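Local coordinates for extracellular protein containing a SCP domain (Bacillus anthracis, PDB 4IFA) that is of unknown function but is an extracellular protein that pairs a CAP-associated N-terminal region with an SCP (CAP-superfamily) domain, and may contribute to virulence, at residues A[89-94]-A[225-230]; A[100-105]-A[185-190]; A[303-308]-A[332-337]. All coordinates share one frame; numbering follows the deposited sequence. Where two conformers were deposited one is given.

How the interactions relate
Following the chain from the N terminus, residues 89-94 come first and meet their partner, 225-230, only after 130 intervening residues, so interaction 1 closes a long loop that brings the CAP-associated N-terminal region against the SCP domain. Interaction 2 lies within that loop: strand 100-106, which pairs with strand 92-97, probably with a hydrogen bond from Tyr105 N to Gln93 O (2.8 Å) among others, is met by helix 185-191, wholly inside the N-terminal region. Interaction 3 follows in series, a short closure of helix 298-306 on strand 331-338 within the SCP domain. Helix 210-234 meets residues 89-94 in interaction 1 and also reaches the strand of interaction 3, where Thr228 touches Gln334. None of the three contacts cross along the chain.

Interaction 1. Residues A[89-94]-A[225-230]; sequences AQYVQF and FDLTNI
Tyr91, in the backbone just ahead of strand 92-97, faces helix 210-234, whose residues 225-230 present Asp226, Leu227 and Ile230 to it; the strand belongs to the antiparallel sheet of the CAP-associated N-terminal region, the helix to the SCP domain, and the contact is a buried part of their interface. The helical turn is regular, with Ile230 N bonded to Asp226 O. The Tyr91 ring runs along the helix surface because chi1 (-174°) swings CG to the side remote from the backbone N. Leu227 CD2 lies over one face, 4.0 Å from the centroid of the Tyr91 ring and 19° off the normal, a CH-pi contact displaced toward the rim. Ile230 reaches in with its terminal methyl, CD1 approaching Tyr91 CB at 3.5 Å. Asp226 CB meets Tyr91 CE1 at 4.0 Å, and its carboxylate is turned 64° from the ring; OD2 is also bonded to Asn85 ND2, so this buried acid is held from the CAP-associated region. The phenol oxygen is held twice at the ring edge. Tyr91 OH donates to Gln93 OE1 (2.6 Å) in the amide carbonyl plane, and it accepts from a water that also donates to Asp226 OD2 at 2.7 Å.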
loop_
_atom_site.group_PDB
_atom_site.type_symbol
_atom_site.label_atom_id
_atom_site.label_comp_id
_atom_site.label_asym_id
_atom_site.label_seq_id
_atom_site.Cartn_x
_atom_site.Cartn_y
_atom_site.Cartn_z
ATOM N N ALA A 89 -8.877 10.986 -5.635
ATOM C CA ALA A 89 -8.125 12.176 -5.193
ATOM C C ALA A 89 -8.074 12.314 -3.676
ATOM O O ALA A 89 -7.259 13.071 -3.127
ATOM C CB ALA A 89 -8.740 13.437 -5.798
ATOM N N GLN A 90 -8.984 11.607 -2.985
ATOM C CA GLN A 90 -9.148 11.671 -1.511
ATOM C C GLN A 90 -8.844 10.328 -0.808
ATOM O O GLN A 90 -9.207 10.092 0.343
ATOM C CB GLN A 90 -10.561 12.149 -1.145
ATOM C CG GLN A 90 -10.968 13.455 -1.781
ATOM C CD GLN A 90 -10.187 14.652 -1.305
ATOM O OE1 GLN A 90 -9.557 14.637 -0.247
ATOM N NE2 GLN A 90 -10.238 15.727 -2.089
ATOM N N TYR A 91 -8.181 9.406 -1.508
ATOM C CA TYR A 91 -8.023 8.037 -0.995
ATOM C C TYR A 91 -7.287 7.991 0.301
ATOM O O TYR A 91 -6.167 8.523 0.440
ATOM C CB TYR A 91 -7.275 7.145 -2.028
ATOM C CG TYR A 91 -7.189 5.684 -1.656
ATOM C CD1 TYR A 91 -7.969 4.764 -2.301
ATOM C CD2 TYR A 91 -6.381 5.251 -0.623
ATOM C CE1 TYR A 91 -7.959 3.417 -1.938
ATOM C CE2 TYR A 91 -6.363 3.909 -0.222
ATOM C CZ TYR A 91 -7.163 3.003 -0.883
ATOM O OH TYR A 91 -7.139 1.665 -0.545
ATOM N N VAL A 92 -7.945 7.373 1.291
ATOM C CA VAL A 92 -7.342 7.088 2.566
ATOM C C VAL A 92 -7.973 5.809 3.116
ATOM O O VAL A 92 -9.137 5.479 2.805
ATOM C CB VAL A 92 -7.498 8.247 3.574
ATOM C CG1 VAL A 92 -8.924 8.598 3.820
ATOM C CG2 VAL A 92 -6.787 7.939 4.908
ATOM N N GLN A 93 -7.168 5.063 3.859
ATOM C CA GLN A 93 -7.672 3.888 4.593
ATOM C C GLN A 93 -7.121 3.970 5.999
ATOM O O GLN A 93 -5.955 4.305 6.232
ATOM C CB GLN A 93 -7.276 2.584 3.878
ATOM C CG GLN A 93 -5.793 2.405 3.638
ATOM C CD GLN A 93 -5.462 1.160 2.804
ATOM O OE1 GLN A 93 -5.992 1.013 1.704
ATOM N NE2 GLN A 93 -4.564 0.298 3.294
ATOM N N PHE A 94 -8.006 3.752 6.968
ATOM C CA PHE A 94 -7.701 3.826 8.417
ATOM C C PHE A 94 -7.741 2.438 9.014
ATOM O O PHE A 94 -8.595 1.630 8.654
ATOM C CB PHE A 94 -8.733 4.681 9.165
ATOM C CG PHE A 94 -8.793 6.133 8.758
ATOM C CD1 PHE A 94 -8.071 7.092 9.462
ATOM C CD2 PHE A 94 -9.572 6.551 7.689
ATOM C CE1 PHE A 94 -8.140 8.441 9.137
ATOM C CE2 PHE A 94 -9.649 7.913 7.348
ATOM C CZ PHE A 94 -8.931 8.855 8.071
ATOM N N PHE A 225 -5.228 -3.070 -6.380
ATOM C CA PHE A 225 -5.970 -2.594 -7.547
ATOM C C PHE A 225 -6.248 -1.096 -7.542
ATOM O O PHE A 225 -5.868 -0.370 -8.469
ATOM C CB PHE A 225 -7.250 -3.403 -7.733
ATOM C CG PHE A 225 -8.124 -2.901 -8.820
ATOM C CD1 PHE A 225 -7.850 -3.191 -10.172
ATOM C CD2 PHE A 225 -9.225 -2.118 -8.540
ATOM C CE1 PHE A 225 -8.669 -2.701 -11.190
ATOM C CE2 PHE A 225 -10.035 -1.635 -9.566
ATOM C CZ PHE A 225 -9.757 -1.938 -10.886
ATOM N N ASP A 226 -6.871 -0.622 -6.486
ATOM C CA ASP A 226 -7.193 0.800 -6.408
ATOM C C ASP A 226 -5.938 1.675 -6.407
ATOM O O ASP A 226 -5.912 2.731 -7.053
ATOM C CB ASP A 226 -7.995 1.095 -5.145
ATOM C CG ASP A 226 -9.403 0.612 -5.204
ATOM O OD1 ASP A 226 -9.984 0.507 -6.298
ATOM O OD2 ASP A 226 -10.011 0.373 -4.113
ATOM N N LEU A 227 -4.899 1.261 -5.676
ATOM C CA LEU A 227 -3.704 2.072 -5.565
ATOM C C LEU A 227 -2.927 2.045 -6.882
ATOM O O LEU A 227 -2.203 2.981 -7.178
ATOM C CB LEU A 227 -2.880 1.600 -4.353
ATOM C CG LEU A 227 -3.551 1.788 -3.002
ATOM C CD1 LEU A 227 -2.726 1.048 -1.915
ATOM C CD2 LEU A 227 -3.638 3.287 -2.712
ATOM N N THR A 228 -3.084 0.976 -7.669
ATOM C CA THR A 228 -2.474 0.939 -9.023
ATOM C C THR A 228 -3.194 1.993 -9.879
ATOM O O THR A 228 -2.534 2.667 -10.656
ATOM C CB THR A 228 -2.561 -0.460 -9.671
ATOM O OG1 THR A 228 -1.714 -1.348 -8.912
ATOM C CG2 THR A 228 -2.020 -0.460 -11.087
ATOM N N ASN A 229 -4.508 2.124 -9.759
ATOM C CA ASN A 229 -5.233 3.125 -10.524
ATOM C C ASN A 229 -4.858 4.556 -10.083
ATOM O O ASN A 229 -4.860 5.465 -10.905
ATOM C CB ASN A 229 -6.722 2.878 -10.565
ATOM C CG ASN A 229 -7.095 1.830 -11.581
ATOM O OD1 ASN A 229 -6.428 1.729 -12.609
ATOM N ND2 ASN A 229 -8.154 1.068 -11.327
ATOM N N ILE A 230 -4.501 4.755 -8.815
ATOM C CA ILE A 230 -3.971 6.053 -8.368
ATOM C C ILE A 230 -2.652 6.361 -9.090
ATOM O O ILE A 230 -2.430 7.481 -9.546
ATOM C CB ILE A 230 -3.850 6.094 -6.843
ATOM C CG1 ILE A 230 -5.268 6.176 -6.277
ATOM C CG2 ILE A 230 -2.957 7.249 -6.376
ATOM C CD1 ILE A 230 -5.354 6.210 -4.809
HETATM O O HOH W 1 -8.884 -0.165 -1.775
#

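Interaction 2. Residues A[100-105]-A[185-190]; sequences KVVTAY and DETLLR
Val102 and Thr103, adjacent on strand 100-106, both turn their side chains toward Thr187 in the first turn of helix 185-191, and the contact is a small patch of van der Waals packing between that helix and the sheet of the CAP-associated N-terminal region. The backbone explains why two successive residues point the same way: Val102 and Thr103 together face Gly95 of the paired strand in a classic beta bulge, and Val102 takes a psi of -15° instead of the extended value. Val102 and Thr187 CA atoms are the nearest across the segments, 6.9 Å apart.

The packing is divided between the two branches of Thr187. Its methyl, CG2, stands anti to the backbone N and touches Thr103, at 4.0 Å from Thr103 CB. Its hydroxyl branch lies beside Val102, with Thr187 OG1 at 3.7 Å from Val102 CG2, the methyl of Val102 that is wedged between its own backbone N and carbonyl carbon. Both side-chain pairs cross at about a right angle, and Thr187 fits against the bulge with one branch on each of its two residues.

Polar groups at the contact look elsewhere. Thr187 OG1 comes to 3.5 Å from Val102 O, but its hydrogen bond goes to Asp184 OD1, just before the helix. Thr103 OG1 is likewise satisfied by Tyr182 O.

Around this patch, strand 100-106 runs between strands 92-97 and 176-183 in the sheet. Helix 185-191 follows closely on strand 176-183, where Leu188 packs on Met183, and Leu189 turns to Leu137 of strand 134-139, so the helix bridges the larger sheet and the small three-stranded one.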
loop_
_atom_site.group_PDB
_atom_site.type_symbol
_atom_site.label_atom_id
_atom_site.label_comp_id
_atom_site.label_asym_id
_atom_site.label_seq_id
_atom_site.Cartn_x
_atom_site.Cartn_y
_atom_site.Cartn_z
ATOM N N LYS A 100 -10.350 1.900 18.290
ATOM C CA LYS A 100 -9.360 2.989 18.288
ATOM C C LYS A 100 -8.644 3.017 16.941
ATOM O O LYS A 100 -8.393 1.954 16.346
ATOM C CB LYS A 100 -8.323 2.810 19.401
ATOM C CG LYS A 100 -8.877 2.828 20.827
ATOM C CD LYS A 100 -9.631 4.119 21.178
ATOM C CE LYS A 100 -8.735 5.364 21.219
ATOM N NZ LYS A 100 -9.443 6.613 21.661
ATOM N N VAL A 101 -8.320 4.222 16.460
ATOM C CA VAL A 101 -7.604 4.403 15.196
ATOM C C VAL A 101 -6.103 4.275 15.482
ATOM O O VAL A 101 -5.558 5.067 16.252
ATOM C CB VAL A 101 -7.938 5.722 14.508
ATOM C CG1 VAL A 101 -7.125 5.844 13.233
ATOM C CG2 VAL A 101 -9.432 5.829 14.184
ATOM N N VAL A 102 -5.465 3.250 14.934
ATOM C CA VAL A 102 -4.068 2.927 15.205
ATOM C C VAL A 102 -3.106 3.153 14.034
ATOM O O VAL A 102 -1.900 3.209 14.237
ATOM C CB VAL A 102 -3.918 1.465 15.733
ATOM C CG1 VAL A 102 -4.761 1.280 17.030
ATOM C CG2 VAL A 102 -4.242 0.387 14.707
ATOM N N THR A 103 -3.644 3.307 12.836
ATOM C CA THR A 103 -2.837 3.494 11.630
ATOM C C THR A 103 -3.675 4.083 10.539
ATOM O O THR A 103 -4.899 4.077 10.623
ATOM C CB THR A 103 -2.212 2.124 11.215
ATOM O OG1 THR A 103 -1.232 2.275 10.159
ATOM C CG2 THR A 103 -3.243 1.136 10.745
ATOM N N ALA A 104 -3.024 4.625 9.501
ATOM C CA ALA A 104 -3.733 5.076 8.296
ATOM C C ALA A 104 -2.743 5.120 7.160
ATOM O O ALA A 104 -1.565 5.356 7.390
ATOM C CB ALA A 104 -4.394 6.466 8.475
ATOM N N TYR A 105 -3.238 4.903 5.951
ATOM C CA TYR A 105 -2.442 5.076 4.756
ATOM C C TYR A 105 -3.170 6.053 3.833
ATOM O O TYR A 105 -4.322 5.837 3.432
ATOM C CB TYR A 105 -2.215 3.749 4.023
ATOM C CG TYR A 105 -1.399 3.935 2.767
ATOM C CD1 TYR A 105 -0.083 4.318 2.850
ATOM C CD2 TYR A 105 -1.953 3.762 1.487
ATOM C CE1 TYR A 105 0.699 4.523 1.724
ATOM C CE2 TYR A 105 -1.145 3.994 0.341
ATOM C CZ TYR A 105 0.152 4.360 0.491
ATOM O OH TYR A 105 0.990 4.545 -0.629
ATOM N N ASP A 185 3.081 3.209 17.915
ATOM C CA ASP A 185 4.236 2.355 18.227
ATOM C C ASP A 185 3.960 0.859 17.994
ATOM O O ASP A 185 4.767 0.141 17.386
ATOM C CB ASP A 185 4.639 2.497 19.698
ATOM C CG ASP A 185 5.236 3.868 20.063
ATOM O OD1 ASP A 185 5.480 4.735 19.203
ATOM O OD2 ASP A 185 5.490 4.060 21.273
ATOM N N GLU A 186 2.810 0.404 18.482
ATOM C CA GLU A 186 2.420 -1.013 18.399
ATOM C C GLU A 186 2.333 -1.459 16.936
ATOM O O GLU A 186 2.840 -2.513 16.544
ATOM C CB GLU A 186 1.086 -1.249 19.131
ATOM C CG GLU A 186 0.964 -0.718 20.602
ATOM C CD GLU A 186 1.718 -1.506 21.671
ATOM O OE1 GLU A 186 1.432 -2.713 21.864
ATOM O OE2 GLU A 186 2.546 -0.883 22.386
ATOM N N THR A 187 1.733 -0.629 16.086
ATOM C CA THR A 187 1.637 -0.977 14.689
ATOM C C THR A 187 3.006 -1.040 14.002
ATOM O O THR A 187 3.241 -1.906 13.169
ATOM C CB THR A 187 0.690 -0.014 13.946
ATOM O OG1 THR A 187 -0.599 -0.054 14.589
ATOM C CG2 THR A 187 0.565 -0.388 12.476
ATOM N N LEU A 188 3.901 -0.087 14.306
ATOM C CA LEU A 188 5.243 -0.086 13.706
ATOM C C LEU A 188 6.014 -1.389 14.018
ATOM O O LEU A 188 6.679 -1.982 13.159
ATOM C CB LEU A 188 6.034 1.124 14.235
ATOM C CG LEU A 188 7.519 1.228 13.832
ATOM C CD1 LEU A 188 7.696 1.398 12.352
ATOM C CD2 LEU A 188 8.207 2.372 14.604
ATOM N N LEU A 189 5.911 -1.832 15.247
ATOM C CA LEU A 189 6.604 -3.055 15.670
ATOM C C LEU A 189 6.055 -4.326 14.985
ATOM O O LEU A 189 6.811 -5.238 14.699
ATOM C CB LEU A 189 6.589 -3.158 17.192
ATOM C CG LEU A 189 7.383 -2.025 17.867
ATOM C CD1 LEU A 189 7.165 -2.003 19.352
ATOM C CD2 LEU A 189 8.876 -2.126 17.548
ATOM N N ARG A 190 4.751 -4.377 14.739
ATOM C CA ARG A 190 4.090 -5.503 14.037
ATOM C C ARG A 190 4.450 -5.574 12.536
ATOM O O ARG A 190 4.794 -6.648 12.017
ATOM C CB ARG A 190 2.572 -5.309 14.151
ATOM C CG ARG A 190 2.087 -5.272 15.599
ATOM C CD ARG A 190 1.687 -6.590 16.117
ATOM N NE ARG A 190 0.237 -6.777 16.076
ATOM C CZ ARG A 190 -0.593 -6.470 17.082
ATOM N NH1 ARG A 190 -1.899 -6.700 16.960
ATOM N NH2 ARG A 190 -0.136 -5.942 18.218
#

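Interaction 3. Residues A[303-308]-A[332-337]; sequences QGWLNS and YTQNFI
Tyr332, near the start of strand 331-338, meets Trp305 of helix 298-306, the indole being the one side chain of 303-308 that reaches the strand. Tyr332 CB packs at 3.8 Å from Trp305 CH2, while Tyr332 O sits in the plane of the indole, 3.5 Å from Trp305 CZ2 at its edge; the phenol itself leads away, its OH bonded to His295 O. Thr333 points to the other side of the sheet, toward helix 244-260, where its OG1 bonds to Ser254 OG. Gln334 returns to the Trp305 side. The extended chain (chi2 177°) carries the amide out over the indole, running counter to it, and the two planes lie 15° apart. Gln334 OE1 hangs above the indole plane, displaced toward the rim, 3.3 Å from Trp305 CE3, and Gln334 CD is 3.4 Å from Trp305 CZ3. Both groups are pinned by strand 286-293: Gln334 OE1 accepts from Asn290 ND2, and Trp305 NE1 bonds to Ile291 O, which should fix the overlap. Farther on, Phe336 turns to helix 309-315. Helices thus lie on both sides of the central sheet, the alpha-beta-alpha sandwich characteristic of the SCP (CAP) fold.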
loop_
_atom_site.group_PDB
_atom_site.type_symbol
_atom_site.label_atom_id
_atom_site.label_comp_id
_atom_site.label_asym_id
_atom_site.label_seq_id
_atom_site.Cartn_x
_atom_site.Cartn_y
_atom_site.Cartn_z
ATOM N N GLN A 303 4.543 -0.462 -3.546
ATOM C CA GLN A 303 5.608 0.537 -3.493
ATOM C C GLN A 303 6.939 -0.074 -3.924
ATOM O O GLN A 303 7.797 0.617 -4.478
ATOM C CB GLN A 303 5.678 1.223 -2.134
ATOM C CG GLN A 303 4.528 2.189 -1.936
ATOM C CD GLN A 303 4.555 3.305 -2.958
ATOM O OE1 GLN A 303 3.584 3.534 -3.701
ATOM N NE2 GLN A 303 5.674 4.003 -3.021
ATOM N N GLY A 304 7.114 -1.369 -3.679
ATOM C CA GLY A 304 8.292 -2.083 -4.177
ATOM C C GLY A 304 8.250 -2.151 -5.696
ATOM O O GLY A 304 9.270 -1.918 -6.387
ATOM N N TRP A 305 7.086 -2.437 -6.271
ATOM C CA TRP A 305 6.940 -2.484 -7.730
ATOM C C TRP A 305 7.166 -1.123 -8.388
ATOM O O TRP A 305 7.845 -0.992 -9.416
ATOM C CB TRP A 305 5.588 -3.043 -8.161
ATOM C CG TRP A 305 5.394 -4.484 -7.819
ATOM C CD1 TRP A 305 6.348 -5.466 -7.885
ATOM C CD2 TRP A 305 4.161 -5.148 -7.467
ATOM N NE1 TRP A 305 5.799 -6.683 -7.562
ATOM C CE2 TRP A 305 4.465 -6.520 -7.295
ATOM C CE3 TRP A 305 2.856 -4.723 -7.236
ATOM C CZ2 TRP A 305 3.482 -7.441 -6.918
ATOM C CZ3 TRP A 305 1.917 -5.627 -6.833
ATOM C CH2 TRP A 305 2.227 -6.970 -6.714
ATOM N N LEU A 306 6.611 -0.075 -7.799
ATOM C CA LEU A 306 6.771 1.297 -8.343
ATOM C C LEU A 306 8.227 1.684 -8.421
ATOM O O LEU A 306 8.662 2.379 -9.357
ATOM C CB LEU A 306 6.035 2.296 -7.454
ATOM C CG LEU A 306 5.967 3.751 -7.907
ATOM C CD1 LEU A 306 5.152 3.865 -9.184
ATOM C CD2 LEU A 306 5.424 4.648 -6.785
ATOM N N ASN A 307 9.011 1.226 -7.440
ATOM C CA ASN A 307 10.430 1.547 -7.348
ATOM C C ASN A 307 11.408 0.583 -8.022
ATOM O O ASN A 307 12.618 0.688 -7.830
ATOM C CB ASN A 307 10.800 1.745 -5.881
ATOM C CG ASN A 307 10.344 3.074 -5.368
ATOM O OD1 ASN A 307 10.979 4.076 -5.677
ATOM N ND2 ASN A 307 9.271 3.100 -4.556
ATOM N N SER A 308 10.874 -0.247 -8.908
ATOM C CA SER A 308 11.703 -1.215 -9.681
ATOM C C SER A 308 11.417 -0.997 -11.166
ATOM O O SER A 308 10.256 -1.109 -11.573
ATOM C CB SER A 308 11.308 -2.613 -9.275
ATOM O OG SER A 308 11.871 -3.573 -10.195
ATOM N N TYR A 332 2.221 -11.866 -3.668
ATOM C CA TYR A 332 1.383 -10.903 -4.367
ATOM C C TYR A 332 1.659 -10.922 -5.845
ATOM O O TYR A 332 2.818 -10.831 -6.278
ATOM C CB TYR A 332 1.729 -9.475 -3.870
ATOM C CG TYR A 332 1.771 -9.303 -2.354
ATOM C CD1 TYR A 332 0.651 -8.854 -1.648
ATOM C CD2 TYR A 332 2.927 -9.546 -1.639
ATOM C CE1 TYR A 332 0.675 -8.667 -0.295
ATOM C CE2 TYR A 332 2.949 -9.370 -0.245
ATOM C CZ TYR A 332 1.832 -8.926 0.416
ATOM O OH TYR A 332 1.844 -8.758 1.785
ATOM N N THR A 333 0.596 -11.100 -6.650
ATOM C CA THR A 333 0.723 -11.149 -8.093
ATOM C C THR A 333 -0.269 -10.231 -8.785
ATOM O O THR A 333 -1.464 -10.305 -8.532
ATOM C CB THR A 333 0.462 -12.596 -8.607
ATOM O OG1 THR A 333 1.429 -13.497 -8.049
ATOM C CG2 THR A 333 0.535 -12.719 -10.119
ATOM N N GLN A 334 0.253 -9.385 -9.668
ATOM C CA GLN A 334 -0.564 -8.607 -10.601
ATOM C C GLN A 334 -0.481 -9.273 -11.954
ATOM O O GLN A 334 0.632 -9.513 -12.457
ATOM C CB GLN A 334 -0.028 -7.185 -10.771
ATOM C CG GLN A 334 -0.209 -6.265 -9.591
ATOM C CD GLN A 334 0.425 -4.900 -9.811
ATOM O OE1 GLN A 334 1.555 -4.791 -10.296
ATOM N NE2 GLN A 334 -0.314 -3.826 -9.474
ATOM N N ASN A 335 -1.638 -9.499 -12.581
ATOM C CA ASN A 335 -1.697 -9.927 -13.973
ATOM C C ASN A 335 -2.468 -8.849 -14.742
ATOM O O ASN A 335 -3.652 -8.584 -14.512
ATOM C CB ASN A 335 -2.290 -11.325 -14.162
ATOM C CG ASN A 335 -1.339 -12.446 -13.772
ATOM O OD1 ASN A 335 -0.130 -12.231 -13.436
ATOM N ND2 ASN A 335 -1.866 -13.658 -13.794
ATOM N N PHE A 336 -1.758 -8.202 -15.663
ATOM C CA PHE A 336 -2.281 -7.136 -16.498
ATOM C C PHE A 336 -2.674 -7.747 -17.832
ATOM O O PHE A 336 -1.971 -8.618 -18.357
ATOM C CB PHE A 336 -1.181 -6.083 -16.784
ATOM C CG PHE A 336 -0.646 -5.358 -15.582
ATOM C CD1 PHE A 336 -1.169 -4.126 -15.237
ATOM C CD2 PHE A 336 0.388 -5.889 -14.828
ATOM C CE1 PHE A 336 -0.683 -3.438 -14.148
ATOM C CE2 PHE A 336 0.865 -5.223 -13.712
ATOM C CZ PHE A 336 0.323 -3.990 -13.387
ATOM N N ILE A 337 -3.783 -7.283 -18.405
ATOM C CA ILE A 337 -4.210 -7.731 -19.729
ATOM C C ILE A 337 -4.709 -6.588 -20.585
ATOM O O ILE A 337 -5.024 -5.492 -20.110
ATOM C CB ILE A 337 -5.318 -8.812 -19.693
ATOM C CG1 ILE A 337 -6.565 -8.297 -18.952
ATOM C CG2 ILE A 337 -4.788 -10.107 -18.979
ATOM C CD1 ILE A 337 -7.785 -9.227 -19.138
#